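Local atomic coordinates of putative Xylose isomerase (Rhodospirillum rubrum, PDB entry 3QXB), a protein that binds iron and manganese ions at a two-metal site in the mouth of a TIM barrel and is probably an isomerase of the xylose isomerase-like family. Residues 209-221 against 239-253. Residues are numbered along the deposited sequence; the frame is centred on the assembly and turned at random.
Sequences RLLVDWGHALFEP and WIAAYHIQQTDGQLD. With FE (Fe (III) ion), chain E; MN (manganese (II) ion), chain G.
Asp213 and His244 are neighbours on parallel strands and grip the iron, OD2 of Asp213 and ND1 of His244 each 2.2 Å from the metal. Their flat groups stand at 90°, OD2 meeting the imidazole at its edge. Leu211 closes one face of that ring: its CD2 sits 3.4 Å from the ring centroid, almost on the normal, a CH-pi contact, while NE2 of His244 is held by Gln53. The other oxygen of Asp213, OD1, caps the following helix through Gly215 N and takes NE2 of Gln246 at 2.9 Å, both donors coming from one face of the carboxylate. Gln246 has CG between its backbone N and carbonyl carbon (chi1 40°) and then runs extended, bringing in the amide, whose other N-H reaches Asp253, NE2 to OD1 2.8 Å, nearly straight at 172°. Replacing Gln246 by an alanine would probably cost Asp213 OD1 one of its two donors and Asp253 OD1 its amide partner, undoing the tie between these metal ligands. Strands 209-213 and 240-245 are neighbours in the eight-stranded TIM barrel, with a beta bulge at Ala241, and the metals sit at their C-terminal ends. Here His216, its ring lying over CB of Asp213, and Asp253 bind the manganese through NE2 and OD2, and a water bridges it to the iron, though both metals are modelled at each site; Glu178 and Glu286 complete the first, His255 the second. On the face toward the outer helices Val212 CG2 packs on Ile240 CG1 at 3.8 Å beside Tyr243, which Trp214, opening helix 214-217, meets obliquely while lying alongside Ile245.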
# COMPACT_ATOMS: atom_id res chain seq x y z
N ARG A 209 -6.93 17.91 -14.72
CA ARG A 209 -5.94 18.87 -14.25
C ARG A 209 -4.88 18.13 -13.45
O ARG A 209 -4.98 16.94 -13.19
CB ARG A 209 -6.63 19.95 -13.40
CG ARG A 209 -7.57 20.89 -14.18
CD ARG A 209 -6.77 21.83 -15.10
NE ARG A 209 -7.64 22.63 -15.94
CZ ARG A 209 -7.98 22.32 -17.20
NH1 ARG A 209 -7.57 21.19 -17.79
NH2 ARG A 209 -8.78 23.14 -17.85
N LEU A 210 -3.84 18.87 -13.05
CA LEU A 210 -2.74 18.34 -12.29
C LEU A 210 -2.97 18.60 -10.80
O LEU A 210 -3.49 19.65 -10.42
CB LEU A 210 -1.41 18.97 -12.72
CG LEU A 210 -0.99 18.72 -14.18
CD1 LEU A 210 0.18 19.64 -14.56
CD2 LEU A 210 -0.60 17.24 -14.35
N LEU A 211 -2.63 17.60 -9.99
CA LEU A 211 -2.40 17.80 -8.57
C LEU A 211 -0.91 17.56 -8.36
O LEU A 211 -0.41 16.53 -8.74
CB LEU A 211 -3.29 16.89 -7.73
CG LEU A 211 -3.08 16.93 -6.21
CD1 LEU A 211 -4.38 16.56 -5.45
CD2 LEU A 211 -1.88 16.00 -5.81
N VAL A 212 -0.17 18.56 -7.86
CA VAL A 212 1.28 18.43 -7.79
C VAL A 212 1.70 18.26 -6.33
O VAL A 212 1.27 19.00 -5.48
CB VAL A 212 1.98 19.60 -8.44
CG1 VAL A 212 3.50 19.61 -8.14
CG2 VAL A 212 1.68 19.59 -9.96
N ASP A 213 2.50 17.23 -6.07
CA ASP A 213 2.92 16.93 -4.73
C ASP A 213 4.32 17.50 -4.56
O ASP A 213 5.22 17.20 -5.34
CB ASP A 213 2.94 15.41 -4.55
CG ASP A 213 3.26 15.01 -3.14
OD1 ASP A 213 4.09 15.70 -2.51
OD2 ASP A 213 2.68 14.01 -2.68
N TRP A 214 4.49 18.38 -3.58
CA TRP A 214 5.74 19.11 -3.42
C TRP A 214 6.94 18.14 -3.27
O TRP A 214 8.03 18.41 -3.75
CB TRP A 214 5.66 20.06 -2.21
CG TRP A 214 5.04 21.37 -2.50
CD1 TRP A 214 3.74 21.61 -2.81
CD2 TRP A 214 5.68 22.65 -2.48
NE1 TRP A 214 3.53 22.95 -2.99
CE2 TRP A 214 4.71 23.62 -2.79
CE3 TRP A 214 6.99 23.08 -2.19
CZ2 TRP A 214 4.99 24.99 -2.87
CZ3 TRP A 214 7.29 24.47 -2.27
CH2 TRP A 214 6.28 25.39 -2.59
N GLY A 215 6.72 17.00 -2.65
CA GLY A 215 7.79 16.01 -2.47
C GLY A 215 8.19 15.31 -3.76
O GLY A 215 9.32 14.83 -3.88
N HIS A 216 7.27 15.23 -4.71
CA HIS A 216 7.54 14.63 -5.99
C HIS A 216 8.31 15.62 -6.89
O HIS A 216 9.27 15.23 -7.53
CB HIS A 216 6.25 14.27 -6.67
CG HIS A 216 5.46 13.22 -5.95
ND1 HIS A 216 4.32 12.68 -6.49
CD2 HIS A 216 5.67 12.59 -4.76
CE1 HIS A 216 3.83 11.78 -5.64
NE2 HIS A 216 4.64 11.69 -4.60
N ALA A 217 7.89 16.87 -6.92
CA ALA A 217 8.58 17.89 -7.71
C ALA A 217 9.99 18.14 -7.18
O ALA A 217 10.92 18.44 -7.95
CB ALA A 217 7.78 19.21 -7.71
N LEU A 218 10.16 18.04 -5.87
CA LEU A 218 11.45 18.41 -5.22
C LEU A 218 12.41 17.23 -5.07
O LEU A 218 13.44 17.35 -4.43
CB LEU A 218 11.20 19.09 -3.86
CG LEU A 218 10.44 20.43 -3.92
CD1 LEU A 218 10.32 21.09 -2.54
CD2 LEU A 218 11.08 21.38 -4.87
N PHE A 219 12.06 16.10 -5.66
CA PHE A 219 12.93 14.93 -5.64
C PHE A 219 14.22 15.17 -6.48
O PHE A 219 14.20 15.05 -7.72
CB PHE A 219 12.15 13.73 -6.16
CG PHE A 219 12.90 12.44 -6.10
CD1 PHE A 219 13.19 11.85 -4.89
CD2 PHE A 219 13.29 11.81 -7.25
CE1 PHE A 219 13.89 10.68 -4.85
CE2 PHE A 219 13.97 10.63 -7.19
CZ PHE A 219 14.28 10.08 -6.00
N GLU A 220 15.31 15.49 -5.79
CA GLU A 220 16.60 15.83 -6.41
C GLU A 220 17.26 14.77 -7.31
O GLU A 220 17.68 15.09 -8.42
CB GLU A 220 17.59 16.28 -5.34
CG GLU A 220 17.56 17.78 -5.07
CD GLU A 220 18.27 18.17 -3.78
OE1 GLU A 220 19.46 17.82 -3.64
OE2 GLU A 220 17.63 18.80 -2.90
N PRO A 221 17.36 13.50 -6.86
CA PRO A 221 18.08 12.51 -7.68
C PRO A 221 17.58 12.35 -9.12
O PRO A 221 18.35 11.97 -9.99
CB PRO A 221 17.89 11.20 -6.91
CG PRO A 221 17.76 11.63 -5.49
CD PRO A 221 16.96 12.93 -5.56
N TRP A 239 -2.60 24.62 -15.36
CA TRP A 239 -3.23 23.34 -15.12
C TRP A 239 -3.18 22.79 -13.68
O TRP A 239 -3.80 21.79 -13.41
CB TRP A 239 -2.64 22.29 -16.05
CG TRP A 239 -2.83 22.56 -17.52
CD1 TRP A 239 -4.02 22.62 -18.22
CD2 TRP A 239 -1.79 22.79 -18.46
NE1 TRP A 239 -3.76 22.89 -19.55
CE2 TRP A 239 -2.40 22.99 -19.73
CE3 TRP A 239 -0.40 22.83 -18.37
CZ2 TRP A 239 -1.66 23.22 -20.88
CZ3 TRP A 239 0.34 23.07 -19.53
CH2 TRP A 239 -0.29 23.27 -20.76
N ILE A 240 -2.43 23.42 -12.78
CA ILE A 240 -2.24 22.88 -11.43
C ILE A 240 -3.40 23.38 -10.58
O ILE A 240 -3.46 24.57 -10.26
CB ILE A 240 -0.88 23.31 -10.84
CG1 ILE A 240 0.29 22.75 -11.66
CG2 ILE A 240 -0.76 22.88 -9.42
CD1 ILE A 240 1.67 23.45 -11.35
N ALA A 241 -4.34 22.50 -10.25
CA ALA A 241 -5.59 22.89 -9.57
C ALA A 241 -5.58 22.57 -8.07
O ALA A 241 -6.44 23.04 -7.33
CB ALA A 241 -6.78 22.21 -10.22
N ALA A 242 -4.64 21.76 -7.65
CA ALA A 242 -4.48 21.38 -6.23
C ALA A 242 -3.07 20.81 -5.97
O ALA A 242 -2.36 20.44 -6.91
CB ALA A 242 -5.59 20.39 -5.79
N TYR A 243 -2.69 20.76 -4.70
CA TYR A 243 -1.37 20.28 -4.30
C TYR A 243 -1.43 19.27 -3.15
O TYR A 243 -2.39 19.26 -2.38
CB TYR A 243 -0.53 21.45 -3.82
CG TYR A 243 -0.31 22.55 -4.83
CD1 TYR A 243 -1.26 23.51 -5.03
CD2 TYR A 243 0.89 22.66 -5.54
CE1 TYR A 243 -1.06 24.54 -5.96
CE2 TYR A 243 1.09 23.67 -6.46
CZ TYR A 243 0.11 24.62 -6.67
OH TYR A 243 0.26 25.68 -7.57
N HIS A 244 -0.38 18.45 -3.05
CA HIS A 244 -0.08 17.75 -1.81
C HIS A 244 1.14 18.44 -1.23
O HIS A 244 2.11 18.73 -1.96
CB HIS A 244 0.25 16.29 -2.02
CG HIS A 244 -0.93 15.45 -2.38
ND1 HIS A 244 -0.81 14.22 -3.00
CD2 HIS A 244 -2.25 15.67 -2.20
CE1 HIS A 244 -2.03 13.74 -3.21
NE2 HIS A 244 -2.92 14.60 -2.74
N ILE A 245 1.09 18.70 0.06
CA ILE A 245 2.23 19.25 0.76
C ILE A 245 2.73 18.20 1.77
O ILE A 245 1.95 17.48 2.35
CB ILE A 245 1.91 20.62 1.42
CG1 ILE A 245 0.80 20.53 2.47
CG2 ILE A 245 1.57 21.72 0.33
CD1 ILE A 245 0.62 21.84 3.27
N GLN A 246 4.04 18.17 1.96
CA GLN A 246 4.72 17.29 2.91
C GLN A 246 6.09 17.88 3.19
O GLN A 246 6.55 18.77 2.46
CB GLN A 246 4.92 15.90 2.31
CG GLN A 246 5.33 15.96 0.81
CD GLN A 246 6.15 14.77 0.39
OE1 GLN A 246 7.16 14.43 1.03
NE2 GLN A 246 5.75 14.13 -0.71
N GLN A 247 6.72 17.40 4.25
CA GLN A 247 8.08 17.77 4.56
C GLN A 247 8.97 16.70 3.98
O GLN A 247 8.60 15.51 3.92
CB GLN A 247 8.26 17.97 6.08
CG GLN A 247 9.58 18.51 6.55
CD GLN A 247 10.00 19.85 5.96
OE1 GLN A 247 10.34 19.91 4.79
NE2 GLN A 247 10.04 20.90 6.78
N THR A 248 10.12 17.13 3.48
CA THR A 248 11.02 16.22 2.82
C THR A 248 12.44 16.80 2.84
O THR A 248 12.60 18.00 3.00
CB THR A 248 10.57 16.00 1.36
OG1 THR A 248 11.48 15.13 0.70
CG2 THR A 248 10.47 17.35 0.61
N ASP A 249 13.44 15.94 2.68
CA ASP A 249 14.81 16.39 2.46
C ASP A 249 15.14 16.41 0.98
O ASP A 249 16.24 16.76 0.59
CB ASP A 249 15.83 15.53 3.23
CG ASP A 249 15.80 14.08 2.80
OD1 ASP A 249 14.96 13.73 1.94
OD2 ASP A 249 16.58 13.29 3.34
N GLY A 250 14.20 15.98 0.15
CA GLY A 250 14.42 16.01 -1.28
C GLY A 250 15.23 14.85 -1.81
O GLY A 250 15.55 14.85 -2.99
N GLN A 251 15.55 13.85 -0.98
CA GLN A 251 16.34 12.67 -1.39
C GLN A 251 15.54 11.39 -1.58
O GLN A 251 15.97 10.47 -2.29
CB GLN A 251 17.48 12.43 -0.39
CG GLN A 251 18.36 13.68 -0.14
CD GLN A 251 18.78 14.41 -1.44
OE1 GLN A 251 18.64 15.65 -1.58
NE2 GLN A 251 19.29 13.64 -2.40
N LEU A 252 14.41 11.31 -0.91
CA LEU A 252 13.41 10.28 -1.17
C LEU A 252 12.05 10.99 -1.04
O LEU A 252 11.98 12.15 -0.65
CB LEU A 252 13.53 9.09 -0.19
CG LEU A 252 14.74 8.14 -0.22
CD1 LEU A 252 14.53 6.93 0.71
CD2 LEU A 252 15.02 7.65 -1.63
N ASP A 253 10.98 10.29 -1.38
CA ASP A 253 9.64 10.83 -1.25
C ASP A 253 9.17 10.66 0.18
O ASP A 253 8.54 9.65 0.51
CB ASP A 253 8.67 10.13 -2.23
CG ASP A 253 7.31 10.81 -2.28
OD1 ASP A 253 7.23 12.01 -1.90
OD2 ASP A 253 6.31 10.16 -2.71
FE FE E . 0.91 12.79 -3.15
MN MN G . 4.38 10.59 -2.74
O HOH W 1 11.48 14.68 -2.12
O HOH W 2 2.08 10.79 -2.98
O HOH W 3 -0.70 11.20 -3.46
O HOH W 4 3.89 8.26 -2.25